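Local coordinates for HI0065 (Haemophilus influenzae, PDB 1HTW), which binds ATP and magnesium and is required for forming the threonylcarbamoyl group on adenosine 37 of tRNAs that read codons beginning with adenine, at residues K32-K46 / L122-Y134. Residues are numbered along the deposited sequence; the frame is centred on the assembly and turned at random.
Sequences KAIMVYLNGDLGAGK and LPEADILVNIDYY. With NA (sodium ion), chain F; MG (magnesium ion), chain E; ADP (adenosine-5'-diphosphate), chain H.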
ATOM      1  N   LYS A  32       8.595 -10.907   7.193  1.00 22.00           N
ATOM      2  CA  LYS A  32       7.606 -11.273   6.171  1.00 21.80           C
ATOM      3  C   LYS A  32       7.230  -9.986   5.372  1.00 21.59           C
ATOM      4  O   LYS A  32       7.395  -8.911   5.894  1.00 25.22           O
ATOM      5  CB  LYS A  32       6.400 -11.975   6.682  1.00 33.51           C
ATOM      6  CG  LYS A  32       5.384 -11.110   7.418  1.00 35.05           C
ATOM      7  CD  LYS A  32       4.040 -11.876   7.415  1.00 41.18           C
ATOM      8  CE  LYS A  32       2.904 -10.932   7.689  1.00 32.36           C
ATOM      9  NZ  LYS A  32       1.622 -11.623   8.007  1.00 30.88           N
ATOM     10  N   ALA A  33       6.861 -10.258   4.152  1.00 19.86           N
ATOM     11  CA  ALA A  33       6.494  -9.059   3.283  1.00 19.37           C
ATOM     12  C   ALA A  33       5.186  -8.491   3.855  1.00 20.55           C
ATOM     13  O   ALA A  33       4.292  -9.275   4.206  1.00 23.57           O
ATOM     14  CB  ALA A  33       6.312  -9.556   1.891  1.00 21.72           C
ATOM     15  N   ILE A  34       5.101  -7.175   3.920  1.00 19.43           N
ATOM     16  CA  ILE A  34       3.844  -6.577   4.471  1.00 17.42           C
ATOM     17  C   ILE A  34       2.883  -6.322   3.299  1.00 15.94           C
ATOM     18  O   ILE A  34       3.302  -5.657   2.354  1.00 19.41           O
ATOM     19  CB  ILE A  34       4.183  -5.321   5.222  1.00 16.11           C
ATOM     20  CG1 ILE A  34       5.246  -5.583   6.327  1.00 18.74           C
ATOM     21  CG2 ILE A  34       2.973  -4.628   5.833  1.00 16.45           C
ATOM     22  CD1 ILE A  34       5.524  -4.382   7.198  1.00 21.16           C
ATOM     23  N   MET A  35       1.713  -6.892   3.369  1.00 15.99           N
ATOM     24  CA  MET A  35       0.732  -6.736   2.264  1.00 21.19           C
ATOM     25  C   MET A  35      -0.251  -5.626   2.650  1.00 20.99           C
ATOM     26  O   MET A  35      -0.982  -5.702   3.622  1.00 19.11           O
ATOM     27  CB  MET A  35       0.023  -8.046   2.002  1.00 23.36           C
ATOM     28  CG  MET A  35       1.054  -9.219   1.837  1.00 31.57           C
ATOM     29  SD  MET A  35       1.938  -9.022   0.103  1.00 33.54           S
ATOM     30  CE  MET A  35       0.494  -9.098  -1.032  1.00 30.48           C
ATOM     31  N   VAL A  36      -0.277  -4.591   1.790  1.00 16.68           N
ATOM     32  CA  VAL A  36      -1.194  -3.462   2.039  1.00 16.52           C
ATOM     33  C   VAL A  36      -2.115  -3.383   0.807  1.00 16.89           C
ATOM     34  O   VAL A  36      -1.621  -3.068  -0.274  1.00 19.34           O
ATOM     35  CB  VAL A  36      -0.421  -2.170   2.166  1.00 14.36           C
ATOM     36  CG1 VAL A  36      -1.377  -1.018   2.610  1.00 16.67           C
ATOM     37  CG2 VAL A  36       0.623  -2.254   3.344  1.00 17.01           C
ATOM     38  N   TYR A  37      -3.422  -3.539   1.036  1.00 13.70           N
ATOM     39  CA  TYR A  37      -4.363  -3.394  -0.084  1.00 17.51           C
ATOM     40  C   TYR A  37      -4.957  -1.992  -0.014  1.00 17.87           C
ATOM     41  O   TYR A  37      -5.510  -1.626   1.012  1.00 19.68           O
ATOM     42  CB  TYR A  37      -5.514  -4.380   0.100  1.00 16.20           C
ATOM     43  CG  TYR A  37      -5.213  -5.842  -0.164  1.00 20.22           C
ATOM     44  CD1 TYR A  37      -3.924  -6.341  -0.327  1.00 23.71           C
ATOM     45  CD2 TYR A  37      -6.278  -6.722  -0.199  1.00 21.27           C
ATOM     46  CE1 TYR A  37      -3.724  -7.714  -0.534  1.00 22.68           C
ATOM     47  CE2 TYR A  37      -6.093  -8.076  -0.414  1.00 23.18           C
ATOM     48  CZ  TYR A  37      -4.816  -8.548  -0.577  1.00 22.12           C
ATOM     49  OH  TYR A  37      -4.663  -9.917  -0.793  1.00 25.97           O
ATOM     50  N   LEU A  38      -4.777  -1.208  -1.102  1.00 16.97           N
ATOM     51  CA  LEU A  38      -5.248   0.153  -1.174  1.00 15.86           C
ATOM     52  C   LEU A  38      -6.553   0.171  -2.007  1.00 17.34           C
ATOM     53  O   LEU A  38      -6.570  -0.249  -3.148  1.00 17.05           O
ATOM     54  CB  LEU A  38      -4.231   1.071  -1.887  1.00 12.78           C
ATOM     55  CG  LEU A  38      -2.836   1.138  -1.256  1.00 20.11           C
ATOM     56  CD1 LEU A  38      -1.885   1.918  -2.148  1.00 20.01           C
ATOM     57  CD2 LEU A  38      -2.942   1.692   0.144  1.00 21.46           C
ATOM     58  N   ASN A  39      -7.639   0.526  -1.313  1.00 16.36           N
ATOM     59  CA  ASN A  39      -8.981   0.442  -1.893  1.00 19.58           C
ATOM     60  C   ASN A  39      -9.642   1.830  -1.940  1.00 12.96           C
ATOM     61  O   ASN A  39      -9.348   2.757  -1.238  1.00 16.18           O
ATOM     62  CB  ASN A  39      -9.831  -0.449  -0.978  1.00 20.82           C
ATOM     63  CG  ASN A  39      -9.349  -1.895  -0.929  1.00 21.26           C
ATOM     64  OD1 ASN A  39      -8.863  -2.432  -1.954  1.00 22.34           O
ATOM     65  ND2 ASN A  39      -9.453  -2.473   0.257  1.00 24.12           N
ATOM     66  N   GLY A  40     -10.510   1.945  -2.978  1.00 20.88           N
ATOM     67  CA  GLY A  40     -11.141   3.271  -3.176  1.00 19.44           C
ATOM     68  C   GLY A  40     -11.380   3.448  -4.682  1.00 19.81           C
ATOM     69  O   GLY A  40     -10.921   2.688  -5.518  1.00 17.87           O
ATOM     70  N   ASP A  41     -12.441   4.264  -4.956  1.00 20.29           N
ATOM     71  CA  ASP A  41     -12.763   4.456  -6.372  1.00 22.45           C
ATOM     72  C   ASP A  41     -11.654   5.131  -7.143  1.00 25.68           C
ATOM     73  O   ASP A  41     -10.746   5.754  -6.618  1.00 21.08           O
ATOM     74  CB  ASP A  41     -13.967   5.475  -6.403  1.00 28.93           C
ATOM     75  CG  ASP A  41     -15.234   4.817  -5.943  1.00 25.82           C
ATOM     76  OD1 ASP A  41     -15.348   3.602  -5.788  1.00 28.09           O
ATOM     77  OD2 ASP A  41     -16.219   5.619  -5.743  1.00 33.88           O
ATOM     78  N   LEU A  42     -11.778   5.047  -8.477  1.00 19.98           N
ATOM     79  CA  LEU A  42     -10.829   5.834  -9.314  1.00 23.27           C
ATOM     80  C   LEU A  42     -10.805   7.263  -8.899  1.00 27.87           C
ATOM     81  O   LEU A  42     -11.847   7.965  -8.759  1.00 25.73           O
ATOM     82  CB  LEU A  42     -11.257   5.616 -10.774  1.00 24.99           C
ATOM     83  CG  LEU A  42     -10.299   6.117 -11.848  1.00 34.86           C
ATOM     84  CD1 LEU A  42      -9.054   5.237 -11.912  1.00 35.06           C
ATOM     85  CD2 LEU A  42     -11.015   6.136 -13.196  1.00 34.56           C
ATOM     86  N   GLY A  43      -9.636   7.811  -8.592  1.00 20.20           N
ATOM     87  CA  GLY A  43      -9.432   9.177  -8.149  1.00 18.09           C
ATOM     88  C   GLY A  43      -9.497   9.437  -6.653  1.00 16.23           C
ATOM     89  O   GLY A  43      -9.325  10.572  -6.225  1.00 21.18           O
ATOM     90  N   ALA A  44      -9.758   8.392  -5.847  1.00 20.08           N
ATOM     91  CA  ALA A  44      -9.842   8.499  -4.412  1.00 19.06           C
ATOM     92  C   ALA A  44      -8.522   8.928  -3.761  1.00 18.49           C
ATOM     93  O   ALA A  44      -8.499   9.545  -2.738  1.00 19.00           O
ATOM     94  CB  ALA A  44     -10.321   7.198  -3.786  1.00 17.27           C
ATOM     95  N   GLY A  45      -7.385   8.529  -4.430  1.00 14.64           N
ATOM     96  CA  GLY A  45      -6.091   8.988  -3.888  1.00 16.31           C
ATOM     97  C   GLY A  45      -5.185   7.748  -3.575  1.00 13.21           C
ATOM     98  O   GLY A  45      -4.270   8.020  -2.754  1.00 16.99           O
ATOM     99  N   LYS A  46      -5.423   6.614  -4.124  1.00 15.86           N
ATOM    100  CA  LYS A  46      -4.603   5.400  -3.765  1.00 18.08           C
ATOM    101  C   LYS A  46      -3.162   5.641  -4.203  1.00 19.44           C
ATOM    102  O   LYS A  46      -2.210   5.511  -3.411  1.00 16.33           O
ATOM    103  CB  LYS A  46      -5.143   4.126  -4.383  1.00 17.19           C
ATOM    104  CG  LYS A  46      -6.577   3.722  -4.081  1.00 15.82           C
ATOM    105  CD  LYS A  46      -7.091   2.525  -4.844  1.00 17.31           C
ATOM    106  CE  LYS A  46      -7.274   2.740  -6.334  1.00 26.71           C
ATOM    107  NZ  LYS A  46      -8.307   3.821  -6.647  1.00 19.87           N
ATOM    108  N   LEU A 122      -2.594 -13.594  -4.867  1.00 37.94           N
ATOM    109  CA  LEU A 122      -1.985 -12.625  -3.937  1.00 33.76           C
ATOM    110  C   LEU A 122      -2.087 -13.136  -2.497  1.00 31.57           C
ATOM    111  O   LEU A 122      -3.200 -13.426  -2.051  1.00 33.66           O
ATOM    112  CB  LEU A 122      -2.866 -11.355  -3.967  1.00 51.07           C
ATOM    113  CG  LEU A 122      -2.479 -10.164  -4.808  1.00 46.07           C
ATOM    114  CD1 LEU A 122      -3.438  -9.004  -4.515  1.00 32.30           C
ATOM    115  CD2 LEU A 122      -1.043  -9.729  -4.555  1.00 44.99           C
ATOM    116  N   PRO A 123      -1.028 -12.959  -1.715  1.00 32.40           N
ATOM    117  CA  PRO A 123      -1.087 -13.243  -0.296  1.00 31.15           C
ATOM    118  C   PRO A 123      -2.139 -12.317   0.345  1.00 34.56           C
ATOM    119  O   PRO A 123      -2.376 -11.216  -0.164  1.00 29.17           O
ATOM    120  CB  PRO A 123       0.299 -12.900   0.228  1.00 33.62           C
ATOM    121  CG  PRO A 123       1.183 -12.850  -0.971  1.00 40.64           C
ATOM    122  CD  PRO A 123       0.299 -12.504  -2.150  1.00 39.42           C
ATOM    123  N   GLU A 124      -2.759 -12.788   1.407  1.00 32.10           N
ATOM    124  CA  GLU A 124      -3.816 -12.061   2.089  1.00 29.69           C
ATOM    125  C   GLU A 124      -3.238 -10.751   2.641  1.00 27.76           C
ATOM    126  O   GLU A 124      -2.043 -10.691   2.908  1.00 24.32           O
ATOM    127  CB  GLU A 124      -4.405 -12.869   3.239  1.00 45.17           C
ATOM    128  CG  GLU A 124      -5.557 -12.182   3.955  1.00 73.08           C
ATOM    129  CD  GLU A 124      -5.604 -12.498   5.437  1.00 81.98           C
ATOM    130  OE1 GLU A 124      -5.140 -13.591   5.831  1.00 80.50           O
ATOM    131  OE2 GLU A 124      -6.082 -11.635   6.204  1.00 76.01           O
ATOM    132  N   ALA A 125      -4.101  -9.737   2.742  1.00 22.65           N
ATOM    133  CA  ALA A 125      -3.632  -8.447   3.228  1.00 18.95           C
ATOM    134  C   ALA A 125      -3.369  -8.454   4.739  1.00 22.41           C
ATOM    135  O   ALA A 125      -4.125  -9.058   5.475  1.00 25.43           O
ATOM    136  CB  ALA A 125      -4.680  -7.360   2.976  1.00 19.92           C
ATOM    137  N   ASP A 126      -2.384  -7.653   5.134  1.00 20.89           N
ATOM    138  CA  ASP A 126      -2.186  -7.436   6.572  1.00 18.87           C
ATOM    139  C   ASP A 126      -3.108  -6.275   6.984  1.00 19.33           C
ATOM    140  O   ASP A 126      -3.611  -6.232   8.090  1.00 22.73           O
ATOM    141  CB  ASP A 126      -0.736  -7.088   6.895  1.00 23.73           C
ATOM    142  CG  ASP A 126       0.141  -8.324   6.740  1.00 30.70           C
ATOM    143  OD1 ASP A 126       0.047  -9.239   7.623  1.00 26.10           O
ATOM    144  OD2 ASP A 126       0.881  -8.454   5.745  1.00 26.79           O
ATOM    145  N   ILE A 127      -3.263  -5.335   6.038  1.00 17.51           N
ATOM    146  CA  ILE A 127      -4.087  -4.141   6.388  1.00 18.41           C
ATOM    147  C   ILE A 127      -4.787  -3.671   5.089  1.00 18.33           C
ATOM    148  O   ILE A 127      -4.215  -3.808   4.017  1.00 16.39           O
ATOM    149  CB  ILE A 127      -3.204  -3.054   6.959  1.00 30.07           C
ATOM    150  CG1 ILE A 127      -3.977  -1.835   7.496  1.00 38.31           C
ATOM    151  CG2 ILE A 127      -2.165  -2.586   5.953  1.00 26.66           C
ATOM    152  CD1 ILE A 127      -3.258  -1.230   8.717  1.00 24.89           C
ATOM    153  N   LEU A 128      -6.046  -3.330   5.256  1.00 16.11           N
ATOM    154  CA  LEU A 128      -6.810  -2.721   4.144  1.00 17.35           C
ATOM    155  C   LEU A 128      -6.809  -1.227   4.394  1.00 16.87           C
ATOM    156  O   LEU A 128      -7.054  -0.783   5.508  1.00 18.86           O
ATOM    157  CB  LEU A 128      -8.278  -3.169   4.136  1.00 19.30           C
ATOM    158  CG  LEU A 128      -8.564  -4.638   4.214  1.00 24.68           C
ATOM    159  CD1 LEU A 128     -10.082  -4.902   4.140  1.00 26.65           C
ATOM    160  CD2 LEU A 128      -7.867  -5.375   3.075  1.00 21.56           C
ATOM    161  N   VAL A 129      -6.626  -0.436   3.312  1.00 13.07           N
ATOM    162  CA  VAL A 129      -6.740   1.018   3.497  1.00 19.26           C
ATOM    163  C   VAL A 129      -7.921   1.453   2.612  1.00 23.25           C
ATOM    164  O   VAL A 129      -7.784   1.397   1.382  1.00 21.20           O
ATOM    165  CB  VAL A 129      -5.463   1.710   2.938  1.00 19.63           C
ATOM    166  CG1 VAL A 129      -5.587   3.209   3.092  1.00 19.16           C
ATOM    167  CG2 VAL A 129      -4.234   1.245   3.726  1.00 20.05           C
ATOM    168  N   ASN A 130      -9.054   1.815   3.228  1.00 17.46           N
ATOM    169  CA  ASN A 130     -10.241   2.112   2.381  1.00 16.51           C
ATOM    170  C   ASN A 130     -10.393   3.615   2.340  1.00 20.67           C
ATOM    171  O   ASN A 130     -10.550   4.262   3.389  1.00 19.49           O
ATOM    172  CB  ASN A 130     -11.475   1.498   3.080  1.00 19.51           C
ATOM    173  CG  ASN A 130     -11.474  -0.013   3.053  1.00 24.76           C
ATOM    174  OD1 ASN A 130     -10.784  -0.628   2.248  1.00 23.47           O
ATOM    175  ND2 ASN A 130     -12.203  -0.666   3.973  1.00 22.31           N
ATOM    176  N   ILE A 131     -10.249   4.243   1.171  1.00 17.10           N
ATOM    177  CA  ILE A 131     -10.253   5.666   1.059  1.00 15.16           C
ATOM    178  C   ILE A 131     -11.640   6.155   0.534  1.00 20.68           C
ATOM    179  O   ILE A 131     -11.986   5.747  -0.558  1.00 20.50           O
ATOM    180  CB  ILE A 131      -9.195   6.133  -0.012  1.00 16.15           C
ATOM    181  CG1 ILE A 131      -7.814   5.534   0.396  1.00 19.27           C
ATOM    182  CG2 ILE A 131      -9.104   7.655   0.026  1.00 16.68           C
ATOM    183  CD1 ILE A 131      -6.700   6.072  -0.553  1.00 21.88           C
ATOM    184  N   ASP A 132     -12.257   7.056   1.245  1.00 18.65           N
ATOM    185  CA  ASP A 132     -13.494   7.734   0.758  1.00 19.22           C
ATOM    186  C   ASP A 132     -13.142   9.178   0.486  1.00 14.80           C
ATOM    187  O   ASP A 132     -12.154   9.801   0.880  1.00 16.13           O
ATOM    188  CB  ASP A 132     -14.612   7.676   1.776  1.00 21.86           C
ATOM    189  CG  ASP A 132     -16.013   7.893   1.249  1.00 33.04           C
ATOM    190  OD1 ASP A 132     -16.254   7.975   0.019  1.00 32.51           O
ATOM    191  OD2 ASP A 132     -16.937   7.862   2.105  1.00 30.17           O
ATOM    192  N   TYR A 133     -14.021   9.829  -0.339  1.00 17.75           N
ATOM    193  CA  TYR A 133     -13.637  11.189  -0.759  1.00 18.68           C
ATOM    194  C   TYR A 133     -14.887  12.096  -0.922  1.00 22.33           C
ATOM    195  O   TYR A 133     -15.957  11.556  -1.136  1.00 22.00           O
ATOM    196  CB  TYR A 133     -13.039  11.072  -2.192  1.00 24.58           C
ATOM    197  CG  TYR A 133     -13.905  10.324  -3.178  1.00 30.60           C
ATOM    198  CD1 TYR A 133     -13.906   8.946  -3.250  1.00 22.51           C
ATOM    199  CD2 TYR A 133     -14.731  11.006  -4.087  1.00 39.56           C
ATOM    200  CE1 TYR A 133     -14.711   8.230  -4.092  1.00 24.43           C
ATOM    201  CE2 TYR A 133     -15.544  10.299  -4.963  1.00 32.02           C
ATOM    202  CZ  TYR A 133     -15.520   8.932  -4.994  1.00 31.63           C
ATOM    203  OH  TYR A 133     -16.281   8.210  -5.886  1.00 29.70           O
ATOM    204  N   TYR A 134     -14.604  13.341  -0.847  1.00 22.51           N
ATOM    205  CA  TYR A 134     -15.596  14.426  -1.042  1.00 28.32           C
ATOM    206  C   TYR A 134     -14.837  15.678  -1.446  1.00 22.45           C
ATOM    207  O   TYR A 134     -14.097  16.286  -0.654  1.00 21.86           O
ATOM    208  CB  TYR A 134     -16.276  14.569   0.313  1.00 25.23           C
ATOM    209  CG  TYR A 134     -17.500  15.427   0.398  1.00 30.22           C
ATOM    210  CD1 TYR A 134     -17.383  16.814   0.388  1.00 37.38           C
ATOM    211  CD2 TYR A 134     -18.767  14.865   0.505  1.00 34.41           C
ATOM    212  CE1 TYR A 134     -18.492  17.621   0.522  1.00 49.42           C
ATOM    213  CE2 TYR A 134     -19.888  15.669   0.639  1.00 37.17           C
ATOM    214  CZ  TYR A 134     -19.740  17.039   0.639  1.00 41.78           C
ATOM    215  OH  TYR A 134     -20.839  17.859   0.759  1.00 33.59           O
TER
HETATM  216 NA    NA F 563      -6.400  -3.047  -3.509  1.00 28.13          NA
HETATM  217 MG    MG E 562     -11.869   0.668  -6.340  1.00 36.46          MG
HETATM  218  PB  ADP H 560      -6.359   6.674  -7.425  1.00 19.45           P
HETATM  219  O1B ADP H 560      -5.002   5.964  -7.509  1.00 18.98           O
HETATM  220  O2B ADP H 560      -7.190   6.189  -6.315  1.00 20.16           O
HETATM  221  O3B ADP H 560      -7.065   6.487  -8.837  1.00 26.45           O
HETATM  222  PA  ADP H 560      -4.893   9.166  -7.645  1.00 20.91           P
HETATM  223  O1A ADP H 560      -4.237   8.864  -8.953  1.00 25.00           O
HETATM  224  O2A ADP H 560      -3.984   9.295  -6.486  1.00 19.97           O
HETATM  225  O3A ADP H 560      -6.100   8.186  -7.353  1.00 15.72           O
HETATM  226  O5' ADP H 560      -5.651  10.566  -7.838  1.00 24.82           O
HETATM  227  C5' ADP H 560      -6.046  11.416  -6.792  1.00 15.63           C
HETATM  228  C4' ADP H 560      -6.346  12.806  -7.416  1.00 24.85           C
HETATM  229  O4' ADP H 560      -7.065  13.591  -6.468  1.00 24.46           O
HETATM  230  C3' ADP H 560      -5.097  13.569  -7.796  1.00 27.78           C
HETATM  231  O3' ADP H 560      -5.290  14.263  -9.069  1.00 31.52           O
HETATM  232  C2' ADP H 560      -4.923  14.465  -6.585  1.00 24.74           C
HETATM  233  O2' ADP H 560      -4.127  15.612  -6.808  1.00 31.93           O
HETATM  234  C1' ADP H 560      -6.380  14.747  -6.153  1.00 21.52           C
HETATM  235  N9  ADP H 560      -6.514  15.024  -4.745  1.00 33.39           N
HETATM  236  C8  ADP H 560      -7.166  16.086  -4.186  1.00 33.51           C
HETATM  237  N7  ADP H 560      -7.263  16.113  -2.901  1.00 32.82           N
HETATM  238  C5  ADP H 560      -6.628  15.005  -2.548  1.00 28.71           C
HETATM  239  C6  ADP H 560      -6.489  14.508  -1.275  1.00 23.30           C
HETATM  240  N6  ADP H 560      -6.977  15.058  -0.173  1.00 19.99           N
HETATM  241  N1  ADP H 560      -5.898  13.280  -1.208  1.00 20.27           N
HETATM  242  C2  ADP H 560      -5.480  12.663  -2.325  1.00 19.75           C
HETATM  243  N3  ADP H 560      -5.613  13.043  -3.613  1.00 23.88           N
HETATM  244  C4  ADP H 560      -6.179  14.275  -3.615  1.00 25.84           C
HETATM  245  O   HOH W   1     -11.359  -0.370  -4.392  1.00 23.94           O
HETATM  246  O   HOH W   2     -13.738   5.463  -2.734  1.00 19.29           O
HETATM  247  O   HOH W   3     -13.958   1.328  -5.169  1.00 30.68           O
HETATM  248  O   HOH W   4     -12.780   1.359  -8.474  1.00 40.32           O
HETATM  249  O   HOH W   5      -9.632   0.205  -7.224  1.00 32.66           O
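With chi1 at -74°, Y37 places CG anti to its carbonyl carbon and presents a ring face to A125 CB; D126 CG, placed likewise at -72°, brings the carboxylate to the backbone N of M35. These contacts fasten the parallel strands 34-39 and 127-134, neighbours in the sheet of a P-loop NTPase fold. A125 suits its place because its single methyl can sit close over the ring centre in a CH-pi contact, CB 3.4 Å from the centroid of the Y37 ring. The phenol then reaches past it, OH giving a hydrogen bond to P123 O at 2.7 Å. D126 can serve several partners: OD2 takes M35 N on its anti lone pair in a nearly straight bond (176°), while OD1 takes K32 NZ in a salt bridge on its syn lone pair and also bonds T146 OG1. Farther along, N39 suits a double task, OD1 binding sodium and ND2 donating to N130 OD1, which lies in the amide plane of N39; N130 ND2 in turn bonds E141. Beyond, in the Walker A loop, the backbone N atoms of G43, G45 and K46, with K46 NZ, bond the beta-phosphate of ADP; the backbone angles of both glycines leave no room for a CB. I131 CG2 packs against A44 CB of that loop, and Y133 OH donates to the anti lone pair of D41 OD2, 2.6 Å away.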